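Local coordinates for alternansucrase (Leuconostoc mesenteroides, PDB 6HVG), which belongs to glycoside hydrolase family 70, pairing a TIM-barrel catalytic core with repeats of the choline-binding and cell-wall-binding type, at residues T519-F524 with K1183-V1188; Q528-G533 with E575-N580; T568-G573 with D1176-Q1181; G1097-L1102 with I1253-A1258. All blocks are in the same frame, centred on the assembly; numbering follows the deposited sequence.

Contact 1 of 4, residues T519-F524 with K1183-V1188; sequences TEDEAF and KDTDFV
An ST turn, Thr1185 to Phe1187, in the hairpin loop that joins strands 1166-1175 and 1190-1197, meets the loop 519-524 through Asp521 and Thr1185. The Thr1185 hydroxyl donates a hydrogen bond to Asp521, with OG1 3.1 Å from OD2. The bond arrives on the anti side of the carboxylate oxygen, 24° out of the carboxylate plane. The same OG1 is an acceptor as well: Phe1187 N reaches Thr1185 OG1 at 3.0 Å, and this closes the turn. A chi1 of -172° sets OG1 beside the carbonyl carbon of Thr1185, on the far side from the backbone N, where it can serve both partners. One hydroxyl therefore both shapes its loop and ties it to the neighbouring one.

The second meeting point is the Phe1187 ring. Thr519 O lies at the ring's edge, near its plane, 3.5 Å from CD2. Glu520 adds a looser touch, its CG 4.3 Å from Phe1187 CE2 and in an oblique position. Phe1187 is also the centre of an inverse gamma turn, Asp1186 to Val1188, which overlaps the ST turn.

Behind the contact stands the antiparallel sheet. Arg1174, near the end of strand 1166-1175, bonds the carbonyls of Glu520 and Asp521, pairs through its backbone with Phe1187 and packs against Thr1185. The Glu520 carboxylate turns to Tyr1192 and to backbone N-H groups of residues 1255-1257, so loop 519-524, shortly before helix 528-531, is tied to strands 1166-1175 and 1190-1197 and to the loop after strand 1248-1252.

Contact 2 of 4, residues Q528-G533 with E575-N580; sequences QWLQGG and EFLLAN. With CA (calcium ion), chain C.
Leu530 and Leu578 make the apolar half of this contact, their side chains crossing at about a right angle. Leu530 CD1 does most of the touching: it sits 3.6 Å from Leu578 CD2 and 3.9 Å from Leu577 CD1, so one methyl fills the angle between two leucines.

The polar half is a single well-directed bond. Ala579 N donates to Gln531 OE1 at 2.9 Å, almost straight at 178°, and comes in the carbonyl plane on a lone pair. Gln531 runs extended beyond CG, which carries its amide across Leu578 to the backbone of Ala579. Its NE2 goes to Met1099 O, so both ends of the amide are used and its rotation is fixed.

Segment 575-580 begins at a metal site, away from 528-533. Glu575 chelates the calcium ion, with its backbone O at 2.2 Å and its OE2 at 2.1 Å. A bend at chi2 (60°) folds the carboxylate back towards its own carbonyl. Water 1 is a further ligand, and Asp581 OD1, close by in sequence, with Asn625 O and Asp1159 OD1 from further on, completes the shell. Such a site fits the structural calcium known between domains A and B of family 70 enzymes.

Contact 3 of 4, residues T568-G573 with D1176-Q1181; sequences TTDGKG and DERGNQ
The Arg1178 guanidinium carries Asp570 OD1 over the centre of one face, 3.6 Å above the plane. The two residues belong to a pair of type I beta turns, Thr569-Lys572 and Asp1176-Gly1179, docked on each other. Carboxylate and guanidinium are stacked, their planes 27° apart, so this long salt bridge works through charge alone and no N-H points at the carboxylate. The edge of the group is turned to the backbone. NE and NH2 grip Asp570 O side-on, both bonds lying near the guanidinium plane, with NH2 to O at 3.0 Å and NE to O at 3.1 Å. NH2 comes in on a lone pair of that carbonyl, whereas NE sits above the carbonyl plane. NE has a weak second bond to Lys572 O.

Side chains brace both turns: Thr569 OG1, which also bonds Lys566 O, takes Gly571 N in an ST turn, and Asp1176 OD1 takes Asn1180 N, just past its turn. Gly573 O adds a CA-H...O contact with Arg1178 CA.

The two turns exchange long side chains. As Arg1178 reaches across one way, Lys572 returns fully extended past the side chain of Asn1180. It ends with NZ 3.0 Å from Arg1178 O, nearly along the C=O axis.

Contact 4 of 4, residues G1097-L1102 with I1253-A1258; sequences GGMSFL and ILHRGA
Gly1098 and Leu1254 bring their backbones together with 4.2 Å between the two CA atoms, an approach made easy by two successive glycines without side chains. The glycine CH groups face carbonyls: Gly1097 CA lies 3.5 Å from Leu1254 O, and Gly1098 CA lies 3.5 Å from Ile1253 O. Both are CA-H...O contacts. Water 2 bridges the chains nearby, accepting from Met1099 N and donating to Ile1253 O, so the direct backbone contacts are joined by one mediated through solvent.

Among the side chains, His1255 is the main partner. Its imidazole lies flat against Gly1098, whose CA stands 3.6 Å from the ring centroid and only 5° off the ring normal, a CH-pi contact over the face. With chi1 at -63° the ring swings to the backbone-N side of His1255, a residue whose phi is positive. Met1099 brushes this ring with CG, 4.4 Å from His1255 CE1. Leu1254 CD2 adds a light touch on Gly1097 O at 3.9 Å.

Loop 1253-1258 continues directly from strand 1248-1252, and Ile1253 still pairs through its backbone with Gly533, just before strand 534-537. Strand 1190-1197 takes hold of the loop twice, through Tyr1192 OH bonded to Leu1254 N and through Val1193 and Asn1195 bonded to Arg1256. On the other partner, Gly1098 O accepts from Asn1095, and Phe1101 takes the N-cap position of helix 1102-1105.

In the fold
Each of the four contacts has a segment joined to a strand of one six-stranded antiparallel sheet, probably that of domain B; contact 4 brings in 1097-1102 from outside it. Contact 2 is buried, and its leucine packing, single amide bond and nearby calcium suit that place. Contact 3, at the surface, relies instead on charges and an arginine-backbone clamp. Contacts 1 and 4 are partly buried: the first turns on one hydroxyl, the second on glycine CH groups, an imidazole face and a water. Contacts 1 and 3 share the loop between strands 1166-1175 and 1190-1197. Backbone bonds tie contact 2 to its neighbours, Gly532 to Ala523 of contact 1 and Phe576 to Glu1177 of contact 3.

Contact 1 of 4, residues T519-F524 with K1183-V1188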
loop_
_atom_site.group_PDB
_atom_site.type_symbol
_atom_site.label_atom_id
_atom_site.label_comp_id
_atom_site.label_asym_id
_atom_site.label_seq_id
_atom_site.Cartn_x
_atom_site.Cartn_y
_atom_site.Cartn_z
ATOM N N THR A 519 6.416 -18.832 -2.706
ATOM C CA THR A 519 7.857 -18.662 -2.815
ATOM C C THR A 519 8.260 -17.278 -3.291
ATOM O O THR A 519 9.408 -17.073 -3.629
ATOM C CB THR A 519 8.451 -19.729 -3.751
ATOM O OG1 THR A 519 7.740 -19.755 -4.999
ATOM C CG2 THR A 519 8.360 -21.081 -3.081
ATOM N N GLU A 520 7.304 -16.350 -3.340
ATOM C CA GLU A 520 7.579 -14.971 -3.763
ATOM C C GLU A 520 7.586 -13.972 -2.597
ATOM O O GLU A 520 7.830 -12.796 -2.804
ATOM C CB GLU A 520 6.588 -14.519 -4.848
ATOM C CG GLU A 520 6.754 -15.271 -6.153
ATOM C CD GLU A 520 5.864 -14.765 -7.252
ATOM O OE1 GLU A 520 4.979 -13.961 -6.965
ATOM O OE2 GLU A 520 6.034 -15.196 -8.410
ATOM N N ASP A 521 7.311 -14.455 -1.384
ATOM C CA ASP A 521 7.371 -13.642 -0.181
ATOM C C ASP A 521 6.512 -12.377 -0.266
ATOM O O ASP A 521 6.996 -11.279 -0.030
ATOM C CB ASP A 521 8.829 -13.292 0.118
ATOM C CG ASP A 521 9.653 -14.509 0.533
ATOM O OD1 ASP A 521 9.070 -15.559 0.873
ATOM O OD2 ASP A 521 10.902 -14.407 0.520
ATOM N N GLU A 522 5.246 -12.546 -0.633
ATOM C CA GLU A 522 4.286 -11.461 -0.617
ATOM C C GLU A 522 4.423 -10.670 0.679
ATOM O O GLU A 522 4.477 -11.243 1.753
ATOM C CB GLU A 522 2.854 -11.995 -0.761
ATOM C CG GLU A 522 1.838 -10.941 -1.204
ATOM C CD GLU A 522 0.437 -11.490 -1.405
ATOM O OE1 GLU A 522 -0.032 -12.267 -0.545
ATOM O OE2 GLU A 522 -0.190 -11.176 -2.438
ATOM N N ALA A 523 4.517 -9.353 0.564
ATOM C CA ALA A 523 4.581 -8.447 1.713
ATOM C C ALA A 523 3.801 -7.174 1.401
ATOM O O ALA A 523 3.644 -6.820 0.240
ATOM C CB ALA A 523 6.023 -8.093 2.026
ATOM N N PHE A 524 3.332 -6.472 2.426
ATOM C CA PHE A 524 2.516 -5.278 2.188
ATOM C C PHE A 524 2.983 -4.055 2.937
ATOM O O PHE A 524 2.267 -3.099 3.083
ATOM C CB PHE A 524 1.068 -5.563 2.518
ATOM C CG PHE A 524 0.454 -6.623 1.652
ATOM C CD1 PHE A 524 0.490 -7.956 2.030
ATOM C CD2 PHE A 524 -0.162 -6.282 0.466
ATOM C CE1 PHE A 524 -0.094 -8.927 1.238
ATOM C CE2 PHE A 524 -0.744 -7.253 -0.334
ATOM C CZ PHE A 524 -0.711 -8.579 0.056
ATOM N N LYS A 1183 15.257 -8.882 3.633
ATOM C CA LYS A 1183 16.246 -9.443 4.586
ATOM C C LYS A 1183 16.305 -10.975 4.563
ATOM O O LYS A 1183 17.391 -11.558 4.506
ATOM C CB LYS A 1183 16.037 -8.914 6.028
ATOM C CG LYS A 1183 14.644 -9.102 6.625
ATOM C CD LYS A 1183 14.623 -8.836 8.140
ATOM C CE LYS A 1183 14.550 -7.351 8.506
ATOM N NZ LYS A 1183 13.161 -6.799 8.477
ATOM N N ASP A 1184 15.140 -11.624 4.577
ATOM C CA ASP A 1184 15.073 -13.089 4.705
ATOM C C ASP A 1184 14.448 -13.740 3.467
ATOM O O ASP A 1184 13.417 -14.415 3.567
ATOM C CB ASP A 1184 14.270 -13.461 5.970
ATOM C CG ASP A 1184 14.836 -12.815 7.248
ATOM O OD1 ASP A 1184 16.076 -12.663 7.348
ATOM O OD2 ASP A 1184 14.025 -12.456 8.144
ATOM N N THR A 1185 15.075 -13.537 2.313
ATOM C CA THR A 1185 14.545 -14.060 1.072
ATOM C C THR A 1185 15.528 -15.006 0.395
ATOM O O THR A 1185 16.728 -14.724 0.271
ATOM C CB THR A 1185 14.146 -12.955 0.050
ATOM O OG1 THR A 1185 13.463 -13.549 -1.057
ATOM C CG2 THR A 1185 15.389 -12.240 -0.504
ATOM N N ASP A 1186 14.979 -16.119 -0.077
ATOM C CA ASP A 1186 15.730 -17.049 -0.906
ATOM C C ASP A 1186 15.640 -16.623 -2.353
ATOM O O ASP A 1186 16.351 -17.168 -3.187
ATOM C CB ASP A 1186 15.183 -18.483 -0.779
ATOM C CG ASP A 1186 14.986 -18.902 0.657
ATOM O OD1 ASP A 1186 15.853 -18.523 1.489
ATOM O OD2 ASP A 1186 13.954 -19.570 0.941
ATOM N N PHE A 1187 14.749 -15.679 -2.652
ATOM C CA PHE A 1187 14.557 -15.205 -4.011
ATOM C C PHE A 1187 15.639 -14.187 -4.375
ATOM O O PHE A 1187 15.435 -12.987 -4.279
ATOM C CB PHE A 1187 13.166 -14.623 -4.160
ATOM C CG PHE A 1187 12.648 -14.616 -5.577
ATOM C CD1 PHE A 1187 13.350 -13.991 -6.604
ATOM C CD2 PHE A 1187 11.432 -15.213 -5.874
ATOM C CE1 PHE A 1187 12.840 -13.956 -7.886
ATOM C CE2 PHE A 1187 10.923 -15.163 -7.153
ATOM C CZ PHE A 1187 11.630 -14.541 -8.159
ATOM N N VAL A 1188 16.802 -14.694 -4.775
ATOM C CA VAL A 1188 17.920 -13.875 -5.189
ATOM C C VAL A 1188 18.492 -14.404 -6.497
ATOM O O VAL A 1188 18.756 -15.600 -6.626
ATOM C CB VAL A 1188 18.990 -13.852 -4.097
ATOM C CG1 VAL A 1188 20.155 -12.954 -4.483
ATOM C CG2 VAL A 1188 18.380 -13.367 -2.794
#

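Contact 2 of 4, residues Q528-G533 with E575-N580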
loop_
_atom_site.group_PDB
_atom_site.type_symbol
_atom_site.label_atom_id
_atom_site.label_comp_id
_atom_site.label_asym_id
_atom_site.label_seq_id
_atom_site.Cartn_x
_atom_site.Cartn_y
_atom_site.Cartn_z
ATOM N N GLN A 528 4.705 -1.571 -1.142
ATOM C CA GLN A 528 4.345 -2.951 -1.404
ATOM C C GLN A 528 2.874 -3.184 -1.126
ATOM O O GLN A 528 2.262 -4.104 -1.674
ATOM C CB GLN A 528 5.192 -3.889 -0.570
ATOM C CG GLN A 528 6.667 -3.860 -0.932
ATOM C CD GLN A 528 7.484 -4.840 -0.144
ATOM O OE1 GLN A 528 8.160 -5.678 -0.693
ATOM N NE2 GLN A 528 7.386 -4.767 1.145
ATOM N N TRP A 529 2.308 -2.329 -0.293
ATOM C CA TRP A 529 0.887 -2.347 0.020
ATOM C C TRP A 529 -0.009 -2.397 -1.216
ATOM O O TRP A 529 -1.095 -2.963 -1.155
ATOM C CB TRP A 529 0.543 -1.100 0.849
ATOM C CG TRP A 529 -0.891 -0.916 1.149
ATOM C CD1 TRP A 529 -1.766 -0.074 0.515
ATOM C CD2 TRP A 529 -1.631 -1.564 2.181
ATOM N NE1 TRP A 529 -3.022 -0.174 1.087
ATOM C CE2 TRP A 529 -2.965 -1.081 2.112
ATOM C CE3 TRP A 529 -1.305 -2.520 3.143
ATOM C CZ2 TRP A 529 -3.971 -1.526 2.981
ATOM C CZ3 TRP A 529 -2.308 -2.969 4.005
ATOM C CH2 TRP A 529 -3.627 -2.473 3.916
ATOM N N LEU A 530 0.448 -1.813 -2.327
ATOM C CA LEU A 530 -0.397 -1.667 -3.499
ATOM C C LEU A 530 -0.605 -2.982 -4.231
ATOM O O LEU A 530 -1.738 -3.339 -4.540
ATOM C CB LEU A 530 0.182 -0.627 -4.448
ATOM C CG LEU A 530 0.443 0.780 -3.910
ATOM C CD1 LEU A 530 0.894 1.663 -5.059
ATOM C CD2 LEU A 530 -0.800 1.377 -3.282
ATOM N N GLN A 531 0.489 -3.699 -4.499
ATOM C CA GLN A 531 0.429 -4.929 -5.290
ATOM C C GLN A 531 1.077 -6.191 -4.707
ATOM O O GLN A 531 1.061 -7.247 -5.352
ATOM C CB GLN A 531 1.011 -4.635 -6.664
ATOM C CG GLN A 531 0.039 -3.914 -7.569
ATOM C CD GLN A 531 0.608 -3.707 -8.933
ATOM O OE1 GLN A 531 1.720 -3.235 -9.071
ATOM N NE2 GLN A 531 -0.150 -4.061 -9.952
ATOM N N GLY A 532 1.641 -6.100 -3.513
ATOM C CA GLY A 532 2.112 -7.278 -2.828
ATOM C C GLY A 532 3.602 -7.567 -2.869
ATOM O O GLY A 532 4.043 -8.514 -2.232
ATOM N N GLY A 533 4.380 -6.770 -3.602
ATOM C CA GLY A 533 5.847 -6.905 -3.563
ATOM C C GLY A 533 6.514 -6.751 -4.917
ATOM O O GLY A 533 5.873 -6.883 -5.943
ATOM N N GLU A 575 11.967 3.464 -5.862
ATOM C CA GLU A 575 11.910 3.373 -7.305
ATOM C C GLU A 575 10.727 2.563 -7.763
ATOM O O GLU A 575 10.173 2.812 -8.841
ATOM C CB GLU A 575 13.195 2.730 -7.826
ATOM C CG GLU A 575 13.352 2.675 -9.355
ATOM C CD GLU A 575 13.353 4.027 -10.041
ATOM O OE1 GLU A 575 14.372 4.764 -9.921
ATOM O OE2 GLU A 575 12.326 4.326 -10.709
ATOM N N PHE A 576 10.319 1.606 -6.944
ATOM C CA PHE A 576 9.237 0.706 -7.337
ATOM C C PHE A 576 7.941 1.143 -6.734
ATOM O O PHE A 576 7.872 1.371 -5.541
ATOM C CB PHE A 576 9.556 -0.717 -6.906
ATOM C CG PHE A 576 10.770 -1.271 -7.569
ATOM C CD1 PHE A 576 10.682 -1.882 -8.792
ATOM C CD2 PHE A 576 11.997 -1.112 -6.993
ATOM C CE1 PHE A 576 11.811 -2.365 -9.427
ATOM C CE2 PHE A 576 13.125 -1.592 -7.600
ATOM C CZ PHE A 576 13.036 -2.219 -8.826
ATOM N N LEU A 577 6.932 1.276 -7.588
ATOM C CA LEU A 577 5.650 1.792 -7.196
ATOM C C LEU A 577 4.588 0.846 -7.682
ATOM O O LEU A 577 3.934 0.178 -6.878
ATOM C CB LEU A 577 5.466 3.213 -7.772
ATOM C CG LEU A 577 4.110 3.919 -7.608
ATOM C CD1 LEU A 577 3.736 4.085 -6.144
ATOM C CD2 LEU A 577 4.209 5.269 -8.288
ATOM N N LEU A 578 4.398 0.778 -8.997
ATOM C CA LEU A 578 3.336 -0.056 -9.580
ATOM C C LEU A 578 3.799 -0.662 -10.866
ATOM O O LEU A 578 4.606 -0.077 -11.596
ATOM C CB LEU A 578 2.066 0.769 -9.853
ATOM C CG LEU A 578 1.224 1.184 -8.635
ATOM C CD1 LEU A 578 0.374 2.415 -8.914
ATOM C CD2 LEU A 578 0.302 0.059 -8.201
ATOM N N ALA A 579 3.252 -1.833 -11.154
ATOM C CA ALA A 579 3.365 -2.493 -12.450
ATOM C C ALA A 579 4.804 -2.685 -12.888
ATOM O O ALA A 579 5.649 -3.105 -12.075
ATOM C CB ALA A 579 2.547 -1.769 -13.515
ATOM N N ASN A 580 5.086 -2.451 -14.171
ATOM C CA ASN A 580 6.426 -2.600 -14.684
ATOM C C ASN A 580 7.145 -1.298 -14.555
ATOM O O ASN A 580 6.781 -0.341 -15.208
ATOM C CB ASN A 580 6.399 -2.987 -16.147
ATOM C CG ASN A 580 5.837 -4.365 -16.369
ATOM O OD1 ASN A 580 6.540 -5.375 -16.203
ATOM N ND2 ASN A 580 4.594 -4.422 -16.741
HETATM CA CA CA C . 10.334 3.791 -10.784
HETATM O O HOH W 1 10.419 4.372 -13.080
#

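Contact 3 of 4, residues T568-G573 with D1176-Q1181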
loop_
_atom_site.group_PDB
_atom_site.type_symbol
_atom_site.label_atom_id
_atom_site.label_comp_id
_atom_site.label_asym_id
_atom_site.label_seq_id
_atom_site.Cartn_x
_atom_site.Cartn_y
_atom_site.Cartn_z
ATOM N N THR A 568 22.440 4.083 0.819
ATOM C CA THR A 568 22.444 3.193 1.996
ATOM C C THR A 568 21.457 3.608 3.101
ATOM O O THR A 568 21.341 2.920 4.115
ATOM C CB THR A 568 23.851 3.112 2.625
ATOM O OG1 THR A 568 24.115 4.323 3.336
ATOM C CG2 THR A 568 24.937 2.895 1.556
ATOM N N THR A 569 20.776 4.738 2.915
ATOM C CA THR A 569 19.830 5.267 3.900
ATOM C C THR A 569 18.410 5.242 3.343
ATOM O O THR A 569 18.175 4.828 2.193
ATOM C CB THR A 569 20.171 6.725 4.256
ATOM O OG1 THR A 569 19.883 7.572 3.133
ATOM C CG2 THR A 569 21.639 6.877 4.630
ATOM N N ASP A 570 17.454 5.691 4.153
ATOM C CA ASP A 570 16.060 5.799 3.695
ATOM C C ASP A 570 15.853 6.932 2.688
ATOM O O ASP A 570 14.794 7.032 2.078
ATOM C CB ASP A 570 15.104 5.941 4.883
ATOM C CG ASP A 570 14.652 4.592 5.441
ATOM O OD1 ASP A 570 14.908 3.540 4.814
ATOM O OD2 ASP A 570 14.028 4.586 6.519
ATOM N N GLY A 571 16.870 7.776 2.511
ATOM C CA GLY A 571 16.873 8.791 1.470
ATOM C C GLY A 571 17.039 8.263 0.060
ATOM O O GLY A 571 16.970 9.011 -0.901
ATOM N N LYS A 572 17.305 6.979 -0.086
ATOM C CA LYS A 572 17.245 6.369 -1.401
ATOM C C LYS A 572 15.794 6.327 -1.798
ATOM O O LYS A 572 14.929 5.974 -0.988
ATOM C CB LYS A 572 17.803 4.943 -1.388
ATOM C CG LYS A 572 17.939 4.334 -2.773
ATOM C CD LYS A 572 18.225 2.836 -2.707
ATOM C CE LYS A 572 18.634 2.302 -4.063
ATOM N NZ LYS A 572 18.804 0.849 -3.988
ATOM N N GLY A 573 15.532 6.659 -3.051
ATOM C CA GLY A 573 14.170 6.740 -3.537
ATOM C C GLY A 573 13.489 5.400 -3.642
ATOM O O GLY A 573 14.139 4.386 -3.915
ATOM N N ASP A 1176 12.241 -4.572 -1.839
ATOM C CA ASP A 1176 11.272 -3.614 -1.302
ATOM C C ASP A 1176 11.200 -2.396 -2.213
ATOM O O ASP A 1176 11.863 -2.356 -3.255
ATOM C CB ASP A 1176 11.603 -3.236 0.148
ATOM C CG ASP A 1176 12.933 -2.505 0.308
ATOM O OD1 ASP A 1176 13.476 -1.951 -0.664
ATOM O OD2 ASP A 1176 13.437 -2.437 1.445
ATOM N N GLU A 1177 10.374 -1.421 -1.860
ATOM C CA GLU A 1177 10.150 -0.277 -2.751
ATOM C C GLU A 1177 11.417 0.450 -3.177
ATOM O O GLU A 1177 11.466 0.989 -4.283
ATOM C CB GLU A 1177 9.196 0.708 -2.104
ATOM C CG GLU A 1177 9.778 1.425 -0.894
ATOM C CD GLU A 1177 8.704 2.110 -0.093
ATOM O OE1 GLU A 1177 7.829 1.408 0.446
ATOM O OE2 GLU A 1177 8.731 3.336 -0.041
ATOM N N ARG A 1178 12.441 0.436 -2.326
ATOM C CA ARG A 1178 13.738 1.054 -2.649
ATOM C C ARG A 1178 14.697 0.172 -3.444
ATOM O O ARG A 1178 15.840 0.567 -3.700
ATOM C CB ARG A 1178 14.451 1.503 -1.367
ATOM C CG ARG A 1178 13.750 2.630 -0.629
ATOM C CD ARG A 1178 14.505 3.038 0.611
ATOM N NE ARG A 1178 13.915 4.207 1.235
ATOM C CZ ARG A 1178 12.799 4.204 1.964
ATOM N NH1 ARG A 1178 12.120 3.081 2.175
ATOM N NH2 ARG A 1178 12.336 5.351 2.467
ATOM N N GLY A 1179 14.272 -1.023 -3.811
ATOM C CA GLY A 1179 15.144 -1.927 -4.554
ATOM C C GLY A 1179 16.224 -2.607 -3.718
ATOM O O GLY A 1179 17.220 -3.056 -4.238
ATOM N N ASN A 1180 16.007 -2.681 -2.417
ATOM C CA ASN A 1180 16.891 -3.381 -1.516
ATOM C C ASN A 1180 16.358 -4.757 -1.278
ATOM O O ASN A 1180 15.168 -4.961 -1.072
ATOM C CB ASN A 1180 17.000 -2.661 -0.183
ATOM C CG ASN A 1180 17.698 -1.334 -0.310
ATOM O OD1 ASN A 1180 18.617 -1.185 -1.118
ATOM N ND2 ASN A 1180 17.260 -0.353 0.484
ATOM N N GLN A 1181 17.260 -5.715 -1.308
ATOM C CA GLN A 1181 16.885 -7.105 -1.180
ATOM C C GLN A 1181 16.178 -7.279 0.145
ATOM O O GLN A 1181 16.637 -6.717 1.146
ATOM C CB GLN A 1181 18.169 -7.928 -1.238
ATOM C CG GLN A 1181 17.993 -9.415 -1.174
ATOM C CD GLN A 1181 19.291 -10.144 -1.393
ATOM O OE1 GLN A 1181 20.066 -9.801 -2.280
ATOM N NE2 GLN A 1181 19.504 -11.202 -0.626
#

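Contact 4 of 4, residues G1097-L1102 with I1253-A1258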
loop_
_atom_site.group_PDB
_atom_site.type_symbol
_atom_site.label_atom_id
_atom_site.label_comp_id
_atom_site.label_asym_id
_atom_site.label_seq_id
_atom_site.Cartn_x
_atom_site.Cartn_y
_atom_site.Cartn_z
ATOM N N GLY A 1097 -0.447 -11.586 -14.303
ATOM C CA GLY A 1097 -0.254 -12.233 -13.027
ATOM C C GLY A 1097 -0.317 -11.143 -11.970
ATOM O O GLY A 1097 -0.330 -9.929 -12.290
ATOM N N GLY A 1098 -0.367 -11.558 -10.714
ATOM C CA GLY A 1098 -0.262 -10.608 -9.616
ATOM C C GLY A 1098 -1.532 -9.834 -9.371
ATOM O O GLY A 1098 -2.564 -10.088 -10.000
ATOM N N MET A 1099 -1.444 -8.876 -8.456
ATOM C CA MET A 1099 -2.597 -8.073 -8.080
ATOM C C MET A 1099 -2.857 -6.995 -9.129
ATOM O O MET A 1099 -1.953 -6.283 -9.544
ATOM C CB MET A 1099 -2.374 -7.433 -6.724
ATOM C CG MET A 1099 -2.128 -8.435 -5.614
ATOM S SD MET A 1099 -2.053 -7.650 -4.004
ATOM C CE MET A 1099 -3.766 -7.194 -3.769
ATOM N N SER A 1100 -4.105 -6.906 -9.574
ATOM C CA SER A 1100 -4.561 -5.804 -10.402
ATOM C C SER A 1100 -4.674 -4.577 -9.499
ATOM O O SER A 1100 -4.950 -4.710 -8.292
ATOM C CB SER A 1100 -5.912 -6.158 -11.014
ATOM O OG SER A 1100 -6.260 -5.243 -12.044
ATOM N N PHE A 1101 -4.448 -3.389 -10.056
ATOM C CA PHE A 1101 -4.608 -2.144 -9.281
ATOM C C PHE A 1101 -5.851 -1.360 -9.736
ATOM O O PHE A 1101 -6.281 -1.511 -10.871
ATOM C CB PHE A 1101 -3.352 -1.308 -9.424
ATOM C CG PHE A 1101 -3.260 -0.178 -8.454
ATOM C CD1 PHE A 1101 -3.229 -0.413 -7.096
ATOM C CD2 PHE A 1101 -3.183 1.140 -8.912
ATOM C CE1 PHE A 1101 -3.154 0.651 -6.210
ATOM C CE2 PHE A 1101 -3.104 2.204 -8.047
ATOM C CZ PHE A 1101 -3.086 1.961 -6.689
ATOM N N LEU A 1102 -6.414 -0.520 -8.862
ATOM C CA LEU A 1102 -7.649 0.206 -9.189
ATOM C C LEU A 1102 -7.538 1.176 -10.384
ATOM O O LEU A 1102 -8.504 1.356 -11.124
ATOM C CB LEU A 1102 -8.251 0.891 -7.961
ATOM C CG LEU A 1102 -7.778 2.237 -7.392
ATOM C CD1 LEU A 1102 -8.819 2.699 -6.414
ATOM C CD2 LEU A 1102 -6.454 2.117 -6.671
ATOM N N ILE A 1253 5.348 -8.568 -8.173
ATOM C CA ILE A 1253 5.392 -10.014 -8.216
ATOM C C ILE A 1253 4.202 -10.576 -8.999
ATOM O O ILE A 1253 3.076 -10.128 -8.818
ATOM C CB ILE A 1253 5.450 -10.644 -6.810
ATOM C CG1 ILE A 1253 4.249 -10.256 -5.962
ATOM C CG2 ILE A 1253 6.742 -10.285 -6.124
ATOM C CD1 ILE A 1253 4.250 -10.872 -4.581
ATOM N N LEU A 1254 4.472 -11.550 -9.867
ATOM C CA LEU A 1254 3.464 -12.081 -10.783
ATOM C C LEU A 1254 2.855 -13.416 -10.378
ATOM O O LEU A 1254 2.103 -14.005 -11.165
ATOM C CB LEU A 1254 4.053 -12.206 -12.199
ATOM C CG LEU A 1254 4.574 -10.903 -12.818
ATOM C CD1 LEU A 1254 4.906 -11.097 -14.280
ATOM C CD2 LEU A 1254 3.565 -9.784 -12.702
ATOM N N HIS A 1255 3.163 -13.879 -9.163
ATOM C CA HIS A 1255 2.542 -15.093 -8.589
ATOM C C HIS A 1255 2.875 -16.391 -9.358
ATOM O O HIS A 1255 2.079 -17.335 -9.411
ATOM C CB HIS A 1255 1.014 -14.925 -8.497
ATOM C CG HIS A 1255 0.577 -13.823 -7.593
ATOM N ND1 HIS A 1255 -0.737 -13.654 -7.215
ATOM C CD2 HIS A 1255 1.279 -12.848 -6.974
ATOM C CE1 HIS A 1255 -0.827 -12.609 -6.415
ATOM N NE2 HIS A 1255 0.383 -12.108 -6.246
ATOM N N ARG A 1256 4.047 -16.422 -9.957
ATOM C CA ARG A 1256 4.419 -17.533 -10.817
ATOM C C ARG A 1256 5.338 -18.545 -10.124
ATOM O O ARG A 1256 5.311 -19.735 -10.469
ATOM C CB ARG A 1256 5.063 -17.005 -12.097
ATOM C CG ARG A 1256 4.004 -16.560 -13.074
ATOM C CD ARG A 1256 4.557 -15.818 -14.267
ATOM N NE ARG A 1256 3.458 -15.448 -15.148
ATOM C CZ ARG A 1256 3.542 -14.590 -16.159
ATOM N NH1 ARG A 1256 4.681 -13.987 -16.438
ATOM N NH2 ARG A 1256 2.476 -14.335 -16.900
ATOM N N GLY A 1257 6.148 -18.060 -9.183
ATOM C CA GLY A 1257 6.957 -18.917 -8.355
ATOM C C GLY A 1257 8.441 -18.680 -8.550
ATOM O O GLY A 1257 8.875 -18.188 -9.600
ATOM N N ALA A 1258 9.219 -19.030 -7.529
ATOM C CA ALA A 1258 10.659 -18.882 -7.596
ATOM C C ALA A 1258 11.288 -19.813 -8.631
ATOM O O ALA A 1258 12.338 -19.498 -9.202
ATOM C CB ALA A 1258 11.267 -19.145 -6.234
HETATM O O HOH W 2 1.271 -8.099 -7.747
#